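Local coordinates for TPR repeat-containing protein (Cytophaga hutchinsonii, PDB 3U4T), which is of unknown function but, as a tetratricopeptide-repeat protein, probably offers a superhelical helix-pair scaffold for binding other proteins, at residues K245-L250 and K255-G260; K204-C209 and I221-Y226; P191-G196 and A228-I233. The protein carries 1 engineered substitution. One frame throughout, in Å; residues are numbered along the deposited sequence.

Contact 1: K245-L250 and K255-G260; sequences KNILAL and KKAIDG
Leu-248 reaches from one helix to Ala-257 and Ile-258 on the next, and its side chain supplies most of the first helix's share of the contact. Its CB is aimed at the second helix but stays 5.2 Å from Ala-257 CB. Contact begins one bond further on, where Leu-248 CG lies 4.0 Å from that same methyl. The first torsion, chi1 -66°, turns the branch point towards the second helix and so brings both CG and CD2 up to the alanine. The two branches then part: CD1 continues the extended chain, with chi2 at 177°, and CD2 bends towards the neighbour. CD2 does the closest touching, 3.8 Å from Ile-258 CG1 as well as 4.0 Å from Ala-257 CB. The Leu-248 and Ile-258 side chains cross at about a right angle, so a methyl meets a methylene without the chains lying alongside each other. Ile-247 adds its CG2 branch, 4.1 Å from Ala-257 CB, and the alanine methyl thus meets two larger side chains of the first helix. No hydrogen bond crosses the interface, which is wholly apolar. The short segments run roughly antiparallel, at 137°, with their axes 8.9 Å apart, a helix-turn-helix hairpin of the kind from which tetratricopeptide repeats are built. Only four residues join them; the last, Asn-254, accepts a hydrogen bond from Lys-256 NZ and a weak one from Ala-257 N through OD1. Ile-247 also packs on Ile-221, Asn-224 and Glu-225, so helix 237-250 rests on both helix 217-233 and the short C-terminal helix 255-261.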
loop_
_atom_site.group_PDB
_atom_site.type_symbol
_atom_site.label_atom_id
_atom_site.label_comp_id
_atom_site.label_asym_id
_atom_site.label_seq_id
_atom_site.Cartn_x
_atom_site.Cartn_y
_atom_site.Cartn_z
ATOM N N LYS A 245 25.192 4.694 19.695
ATOM C CA LYS A 245 24.808 3.882 20.834
ATOM C C LYS A 245 23.334 3.529 20.761
ATOM O O LYS A 245 22.962 2.388 21.000
ATOM C CB LYS A 245 25.125 4.606 22.150
ATOM C CG LYS A 245 26.620 4.679 22.474
ATOM C CD LYS A 245 26.903 5.518 23.722
ATOM C CE LYS A 245 28.405 5.620 24.000
ATOM N NZ LYS A 245 28.745 6.774 24.884
ATOM N N ASN A 246 22.483 4.487 20.420
ATOM C CA ASN A 246 21.059 4.177 20.338
ATOM C C ASN A 246 20.783 3.001 19.415
ATOM O O ASN A 246 19.817 2.262 19.611
ATOM C CB ASN A 246 20.274 5.380 19.854
ATOM C CG ASN A 246 20.487 6.570 20.728
ATOM O OD1 ASN A 246 20.682 6.425 21.936
ATOM N ND2 ASN A 246 20.449 7.759 20.138
ATOM N N ILE A 247 21.638 2.824 18.412
ATOM C CA ILE A 247 21.465 1.731 17.468
ATOM C C ILE A 247 21.804 0.373 18.079
ATOM O O ILE A 247 21.052 -0.595 17.903
ATOM C CB ILE A 247 22.314 1.957 16.216
ATOM C CG1 ILE A 247 21.834 3.231 15.523
ATOM C CG2 ILE A 247 22.209 0.749 15.273
ATOM C CD1 ILE A 247 22.716 3.677 14.394
ATOM N N LEU A 248 22.928 0.297 18.793
ATOM C CA LEU A 248 23.343 -0.950 19.443
ATOM C C LEU A 248 22.300 -1.337 20.487
ATOM O O LEU A 248 21.962 -2.513 20.630
ATOM C CB LEU A 248 24.712 -0.779 20.110
ATOM C CG LEU A 248 25.891 -0.545 19.161
ATOM C CD1 LEU A 248 27.188 -0.306 19.919
ATOM C CD2 LEU A 248 26.013 -1.762 18.281
ATOM N N ALA A 249 21.796 -0.344 21.222
ATOM C CA ALA A 249 20.769 -0.572 22.240
ATOM C C ALA A 249 19.575 -1.286 21.587
ATOM O O ALA A 249 18.836 -2.022 22.249
ATOM C CB ALA A 249 20.321 0.777 22.854
ATOM N N LEU A 250 19.394 -1.057 20.287
ATOM C CA LEU A 250 18.306 -1.664 19.513
ATOM C C LEU A 250 18.787 -2.917 18.784
ATOM O O LEU A 250 18.011 -3.824 18.498
ATOM C CB LEU A 250 17.782 -0.673 18.462
ATOM C CG LEU A 250 16.886 0.498 18.869
ATOM C CD1 LEU A 250 16.990 1.607 17.840
ATOM C CD2 LEU A 250 15.463 0.017 19.000
ATOM N N LYS A 255 26.911 -3.838 12.726
ATOM C CA LYS A 255 28.277 -3.588 12.276
ATOM C C LYS A 255 28.663 -2.127 11.995
ATOM O O LYS A 255 29.793 -1.725 12.268
ATOM C CB LYS A 255 28.561 -4.452 11.046
ATOM C CG LYS A 255 28.164 -5.919 11.224
ATOM C CD LYS A 255 28.686 -6.799 10.091
ATOM C CE LYS A 255 29.941 -7.568 10.501
ATOM N NZ LYS A 255 31.042 -6.693 10.992
ATOM N N LYS A 256 27.736 -1.341 11.452
ATOM C CA LYS A 256 28.007 0.068 11.164
ATOM C C LYS A 256 28.253 0.853 12.451
ATOM O O LYS A 256 29.195 1.640 12.541
ATOM C CB LYS A 256 26.834 0.729 10.425
ATOM C CG LYS A 256 26.659 0.366 8.958
ATOM C CD LYS A 256 25.815 -0.891 8.766
ATOM C CE LYS A 256 26.573 -2.168 9.120
ATOM N NZ LYS A 256 25.913 -2.951 10.206
ATOM N N ALA A 257 27.392 0.645 13.441
ATOM C CA ALA A 257 27.516 1.347 14.717
ATOM C C ALA A 257 28.721 0.878 15.528
ATOM O O ALA A 257 29.307 1.641 16.301
ATOM C CB ALA A 257 26.242 1.167 15.532
ATOM N N ILE A 258 29.090 -0.385 15.356
ATOM C CA ILE A 258 30.226 -0.924 16.083
ATOM C C ILE A 258 31.506 -0.263 15.584
ATOM O O ILE A 258 32.312 0.232 16.373
ATOM C CB ILE A 258 30.312 -2.447 15.895
ATOM C CG1 ILE A 258 29.195 -3.129 16.686
ATOM C CG2 ILE A 258 31.658 -2.959 16.361
ATOM C CD1 ILE A 258 29.052 -4.614 16.393
ATOM N N ASP A 259 31.668 -0.241 14.265
ATOM C CA ASP A 259 32.847 0.336 13.627
ATOM C C ASP A 259 32.910 1.860 13.710
ATOM O O ASP A 259 33.984 2.457 13.580
ATOM C CB ASP A 259 32.900 -0.112 12.168
ATOM C CG ASP A 259 32.868 -1.621 12.026
ATOM O OD1 ASP A 259 33.750 -2.293 12.600
ATOM O OD2 ASP A 259 31.962 -2.135 11.339
ATOM N N GLY A 260 31.759 2.485 13.918
ATOM C CA GLY A 260 31.726 3.929 14.031
ATOM C C GLY A 260 32.178 4.353 15.415
ATOM O O GLY A 260 32.480 5.526 15.645
#

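Contact 2: K204-C209 and I221-Y226; sequences KLIEVC and IEANEY
Two roughly antiparallel helices, consistent with a tetratricopeptide-like array of helix pairs, meet where Leu-205 and Ile-206 of helix 199-209 close on Ala-223 of helix 217-233. The Ala-223 methyl is the focus, approached by both of these consecutive side chains. Leu-205 has CG anti to its backbone N (chi1 -177°), which swings CD2 across to stand 3.8 Å from Ala-223 CB. Ile-206 comes in with its longer branch: CG1 presses to 3.5 Å from Ala-223 CB, tighter than ordinary van der Waals contact, and the terminal CD1 follows at 3.8 Å from the same methyl. Small residues at helix-helix contacts are usual in tetratricopeptide repeats, and here the segments run at 142° with their axes 9.4 Å apart. Beyond the alanine, Ile-206 CD1 rides over one face of the Asn-224 amide, 3.7 Å from OD1 and 3.9 Å from both CG and ND2. The Ile-206 and Asn-224 side chains cross at about a right angle. That amide is held at both polar ends: ND2 donates to Leu-220 O one turn earlier, and OD1 probably accepts from Asn-246 ND2 on the following helix. Each polar atom of this buried group therefore has a partner, while the isoleucine methyl lies over its face. At the flank, Glu-222 OE1 forms a salt bridge with Arg-184 and a hydrogen bond with Tyr-202 OH, tying helix 217-233 to helix 176-189 and to helix 199-209.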
loop_
_atom_site.group_PDB
_atom_site.type_symbol
_atom_site.label_atom_id
_atom_site.label_comp_id
_atom_site.label_asym_id
_atom_site.label_seq_id
_atom_site.Cartn_x
_atom_site.Cartn_y
_atom_site.Cartn_z
ATOM N N LYS A 204 12.376 14.161 14.509
ATOM C CA LYS A 204 10.974 14.019 14.883
ATOM C C LYS A 204 10.561 12.548 14.810
ATOM O O LYS A 204 9.737 12.084 15.599
ATOM C CB LYS A 204 10.089 14.861 13.966
ATOM C CG LYS A 204 9.620 16.174 14.590
ATOM C CD LYS A 204 8.559 15.933 15.666
ATOM C CE LYS A 204 7.958 17.244 16.180
ATOM N NZ LYS A 204 6.647 17.036 16.876
ATOM N N LEU A 205 11.145 11.818 13.862
ATOM C CA LEU A 205 10.852 10.400 13.695
ATOM C C LEU A 205 11.223 9.652 14.969
ATOM O O LEU A 205 10.491 8.784 15.435
ATOM C CB LEU A 205 11.660 9.820 12.549
ATOM C CG LEU A 205 11.282 8.361 12.329
ATOM C CD1 LEU A 205 9.948 8.311 11.609
ATOM C CD2 LEU A 205 12.323 7.671 11.496
ATOM N N ILE A 206 12.386 9.984 15.515
ATOM C CA ILE A 206 12.848 9.364 16.751
ATOM C C ILE A 206 11.952 9.868 17.883
ATOM O O ILE A 206 11.687 9.147 18.843
ATOM C CB ILE A 206 14.320 9.745 17.060
ATOM C CG1 ILE A 206 15.253 9.131 16.022
ATOM C CG2 ILE A 206 14.699 9.284 18.456
ATOM C CD1 ILE A 206 16.711 9.589 16.167
ATOM N N GLU A 207 11.490 11.113 17.765
ATOM C CA GLU A 207 10.622 11.692 18.787
ATOM C C GLU A 207 9.399 10.803 18.950
ATOM O O GLU A 207 9.152 10.258 20.026
ATOM C CB GLU A 207 10.183 13.114 18.400
ATOM C CG GLU A 207 10.829 14.224 19.232
ATOM C CD GLU A 207 10.496 15.618 18.720
ATOM O OE1 GLU A 207 9.296 15.946 18.639
ATOM O OE2 GLU A 207 11.431 16.387 18.400
ATOM N N VAL A 208 8.648 10.636 17.869
ATOM C CA VAL A 208 7.448 9.815 17.918
ATOM C C VAL A 208 7.730 8.311 17.934
ATOM O O VAL A 208 6.844 7.516 18.236
ATOM C CB VAL A 208 6.513 10.139 16.733
ATOM C CG1 VAL A 208 6.284 11.647 16.641
ATOM C CG2 VAL A 208 7.105 9.601 15.443
ATOM N N CYS A 209 8.960 7.914 17.624
ATOM C CA CYS A 209 9.301 6.484 17.607
ATOM C C CYS A 209 10.096 5.915 18.770
ATOM O O CYS A 209 9.928 4.760 19.138
ATOM C CB CYS A 209 10.035 6.126 16.313
ATOM S SG CYS A 209 9.010 6.029 14.844
ATOM N N ILE A 221 16.753 2.983 13.636
ATOM C CA ILE A 221 18.125 2.726 13.246
ATOM C C ILE A 221 18.501 3.641 12.093
ATOM O O ILE A 221 19.596 4.205 12.079
ATOM C CB ILE A 221 18.303 1.248 12.852
ATOM C CG1 ILE A 221 18.307 0.395 14.125
ATOM C CG2 ILE A 221 19.583 1.055 12.055
ATOM C CD1 ILE A 221 18.510 -1.090 13.886
ATOM N N GLU A 222 17.590 3.787 11.128
ATOM C CA GLU A 222 17.832 4.654 9.973
ATOM C C GLU A 222 17.976 6.103 10.432
ATOM O O GLU A 222 18.860 6.831 9.983
ATOM C CB GLU A 222 16.676 4.552 8.971
ATOM C CG GLU A 222 16.770 5.502 7.767
ATOM C CD GLU A 222 15.606 5.307 6.806
ATOM O OE1 GLU A 222 15.239 6.243 6.056
ATOM O OE2 GLU A 222 15.057 4.188 6.806
ATOM N N ALA A 223 17.089 6.514 11.330
ATOM C CA ALA A 223 17.106 7.870 11.848
ATOM C C ALA A 223 18.416 8.131 12.586
ATOM O O ALA A 223 19.081 9.135 12.351
ATOM C CB ALA A 223 15.924 8.077 12.773
ATOM N N ASN A 224 18.804 7.220 13.467
ATOM C CA ASN A 224 20.038 7.403 14.215
ATOM C C ASN A 224 21.280 7.352 13.340
ATOM O O ASN A 224 22.258 8.061 13.603
ATOM C CB ASN A 224 20.140 6.368 15.337
ATOM C CG ASN A 224 19.331 6.756 16.561
ATOM O OD1 ASN A 224 19.702 7.658 17.307
ATOM N ND2 ASN A 224 18.216 6.081 16.768
ATOM N N GLU A 225 21.245 6.515 12.306
ATOM C CA GLU A 225 22.375 6.393 11.402
ATOM C C GLU A 225 22.603 7.725 10.714
ATOM O O GLU A 225 23.728 8.194 10.637
ATOM C CB GLU A 225 22.132 5.296 10.364
ATOM C CG GLU A 225 22.448 3.886 10.849
ATOM C CD GLU A 225 22.520 2.879 9.708
ATOM O OE1 GLU A 225 22.656 3.309 8.546
ATOM O OE2 GLU A 225 22.458 1.659 9.966
ATOM N N TYR A 226 21.539 8.335 10.216
ATOM C CA TYR A 226 21.672 9.627 9.555
ATOM C C TYR A 226 22.300 10.615 10.542
ATOM O O TYR A 226 23.302 11.259 10.246
ATOM C CB TYR A 226 20.300 10.146 9.120
ATOM C CG TYR A 226 20.339 11.576 8.615
ATOM C CD1 TYR A 226 20.707 11.864 7.299
ATOM C CD2 TYR A 226 20.076 12.649 9.470
ATOM C CE1 TYR A 226 20.811 13.165 6.850
ATOM C CE2 TYR A 226 20.189 13.956 9.025
ATOM C CZ TYR A 226 20.552 14.208 7.720
ATOM O OH TYR A 226 20.648 15.508 7.281
#

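Contact 3: P191-G196 and A228-I233; sequences PDTKQG and AYYYTI
Thr-193 is the first residue of the loop 191-196 to touch helix 217-233, meeting Tyr-230 and Ile-233 near the helix's C-terminal end. The loop joins helices 176-189 and 199-209 in what is consistent with a tetratricopeptide-like array of helix pairs, so the contact sets an inter-helix connection against a later helix. Thr-193 has positive phi, and its CB points at the helix. From there CB sits 3.9 Å from Ile-233 CD1, and CG2 comes in at the edge of the Tyr-230 ring, near its plane and 4.0 Å from CD1. Lys-194 and Gln-195 turn their side chains away; their backbone is gathered by Asp-190, whose carboxylate accepts a hydrogen bond from Gln-195 N and a weak one from Lys-194 N. Gly-196, again at positive phi, brings its bare CA to 3.9 Å from Tyr-230 CE1, an approach made possible by the lack of a side chain. The tyrosine reaches the loop because its CG stands anti to the backbone N (chi1 171°), carrying the ring out beside the helix. On its other edge, Tyr-230 CD2 lies 3.6 Å above the face of the Tyr-231 ring, offset toward the rim. Within the helix, Ala-228 O accepts from Thr-232 N on one face of its carbonyl plane. From the opposite face Thr-232 OG1 donates to Ala-228 O at 2.7 Å, tilted 28° from that plane.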
loop_
_atom_site.group_PDB
_atom_site.type_symbol
_atom_site.label_atom_id
_atom_site.label_comp_id
_atom_site.label_asym_id
_atom_site.label_seq_id
_atom_site.Cartn_x
_atom_site.Cartn_y
_atom_site.Cartn_z
ATOM N N PRO A 191 22.039 15.431 -1.019
ATOM C CA PRO A 191 22.899 14.254 -1.230
ATOM C C PRO A 191 24.197 14.187 -0.443
ATOM O O PRO A 191 24.578 13.117 0.038
ATOM C CB PRO A 191 23.136 14.262 -2.739
ATOM C CG PRO A 191 23.077 15.712 -3.075
ATOM C CD PRO A 191 21.871 16.160 -2.291
ATOM N N ASP A 192 24.886 15.316 -0.314
ATOM C CA ASP A 192 26.130 15.319 0.435
ATOM C C ASP A 192 25.940 15.830 1.853
ATOM O O ASP A 192 26.903 16.152 2.538
ATOM C CB ASP A 192 27.199 16.126 -0.300
ATOM C CG ASP A 192 27.720 15.401 -1.529
ATOM O OD1 ASP A 192 28.002 14.180 -1.431
ATOM O OD2 ASP A 192 27.851 16.049 -2.585
ATOM N N THR A 193 24.685 15.905 2.282
ATOM C CA THR A 193 24.362 16.335 3.630
ATOM C C THR A 193 25.010 17.658 4.032
ATOM O O THR A 193 25.327 17.879 5.200
ATOM C CB THR A 193 24.800 15.269 4.626
ATOM O OG1 THR A 193 24.402 13.981 4.139
ATOM C CG2 THR A 193 24.170 15.513 5.981
ATOM N N LYS A 194 25.198 18.542 3.063
ATOM C CA LYS A 194 25.811 19.827 3.337
ATOM C C LYS A 194 24.921 20.739 4.192
ATOM O O LYS A 194 25.424 21.624 4.887
ATOM C CB LYS A 194 26.154 20.523 2.019
ATOM C CG LYS A 194 27.110 19.747 1.117
ATOM C CD LYS A 194 27.509 20.575 -0.103
ATOM C CE LYS A 194 28.133 21.909 0.316
ATOM N NZ LYS A 194 28.483 22.788 -0.836
ATOM N N GLN A 195 23.609 20.514 4.154
ATOM C CA GLN A 195 22.674 21.352 4.905
ATOM C C GLN A 195 21.855 20.671 5.997
ATOM O O GLN A 195 21.182 21.353 6.767
ATOM C CB GLN A 195 21.690 22.037 3.955
ATOM C CG GLN A 195 22.315 22.731 2.770
ATOM C CD GLN A 195 21.344 23.669 2.099
ATOM O OE1 GLN A 195 20.159 23.362 1.972
ATOM N NE2 GLN A 195 21.840 24.818 1.657
ATOM N N GLY A 196 21.895 19.344 6.056
ATOM C CA GLY A 196 21.134 18.623 7.064
ATOM C C GLY A 196 19.632 18.751 6.879
ATOM O O GLY A 196 18.876 18.719 7.848
ATOM N N ALA A 228 24.041 10.127 13.287
ATOM C CA ALA A 228 25.443 9.795 13.575
ATOM C C ALA A 228 26.396 10.260 12.474
ATOM O O ALA A 228 27.497 10.736 12.768
ATOM C CB ALA A 228 25.601 8.298 13.815
ATOM N N TYR A 229 25.980 10.129 11.215
ATOM C CA TYR A 229 26.808 10.576 10.098
ATOM C C TYR A 229 26.783 12.097 10.028
ATOM O O TYR A 229 27.801 12.735 9.802
ATOM C CB TYR A 229 26.310 9.990 8.770
ATOM C CG TYR A 229 26.561 8.496 8.618
ATOM C CD1 TYR A 229 27.831 7.947 8.848
ATOM C CD2 TYR A 229 25.538 7.634 8.216
ATOM C CE1 TYR A 229 28.072 6.577 8.677
ATOM C CE2 TYR A 229 25.770 6.262 8.040
ATOM C CZ TYR A 229 27.038 5.742 8.270
ATOM O OH TYR A 229 27.272 4.398 8.069
ATOM N N TYR A 230 25.611 12.684 10.222
ATOM C CA TYR A 230 25.504 14.128 10.182
ATOM C C TYR A 230 26.505 14.725 11.166
ATOM O O TYR A 230 27.218 15.679 10.853
ATOM C CB TYR A 230 24.107 14.573 10.605
ATOM C CG TYR A 230 24.011 16.068 10.791
ATOM C CD1 TYR A 230 23.807 16.911 9.699
ATOM C CD2 TYR A 230 24.179 16.642 12.050
ATOM C CE1 TYR A 230 23.771 18.290 9.851
ATOM C CE2 TYR A 230 24.149 18.024 12.217
ATOM C CZ TYR A 230 23.943 18.843 11.117
ATOM O OH TYR A 230 23.880 20.205 11.294
ATOM N N TYR A 231 26.544 14.148 12.364
ATOM C CA TYR A 231 27.417 14.640 13.408
ATOM C C TYR A 231 28.881 14.299 13.233
ATOM O O TYR A 231 29.733 15.013 13.748
ATOM C CB TYR A 231 26.920 14.179 14.779
ATOM C CG TYR A 231 25.761 15.009 15.285
ATOM C CD1 TYR A 231 25.826 16.412 15.293
ATOM C CD2 TYR A 231 24.608 14.399 15.766
ATOM C CE1 TYR A 231 24.766 17.183 15.768
ATOM C CE2 TYR A 231 23.541 15.154 16.247
ATOM C CZ TYR A 231 23.624 16.547 16.246
ATOM O OH TYR A 231 22.554 17.273 16.720
ATOM N N THR A 232 29.175 13.216 12.521
ATOM C CA THR A 232 30.563 12.866 12.261
ATOM C C THR A 232 31.074 13.905 11.261
ATOM O O THR A 232 32.179 14.426 11.391
ATOM C CB THR A 232 30.668 11.477 11.660
ATOM O OG1 THR A 232 30.151 10.531 12.604
ATOM C CG2 THR A 232 32.111 11.137 11.342
ATOM N N ILE A 233 30.251 14.215 10.270
ATOM C CA ILE A 233 30.610 15.212 9.282
ATOM C C ILE A 233 30.893 16.519 10.008
ATOM O O ILE A 233 31.890 17.189 9.735
ATOM C CB ILE A 233 29.462 15.450 8.291
ATOM C CG1 ILE A 233 29.258 14.200 7.430
ATOM C CG2 ILE A 233 29.765 16.677 7.432
ATOM C CD1 ILE A 233 27.956 14.190 6.648
#

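Overall arrangement
Following the chain from the N terminus, contact 3 opens first, in the loop after helix 176-189, and closes on the end of helix 217-233. Contact 2 lies within that span, joining helix 199-209 to the middle of the same helix. Contact 1 comes later, in series with both, and closes a short turn between helices 237-250 and 255-261. Helix 217-233 is thus shared by contacts 2 and 3, whose centres are about 15 Å apart; Tyr-226 OH bridges them, 3.2 Å from Gly-196 CA. Contacts 1 and 2 meet where Ile-247 CG1 packs 3.6 Å from Asn-224 CB. Together they knit the C-terminal part of the helical array.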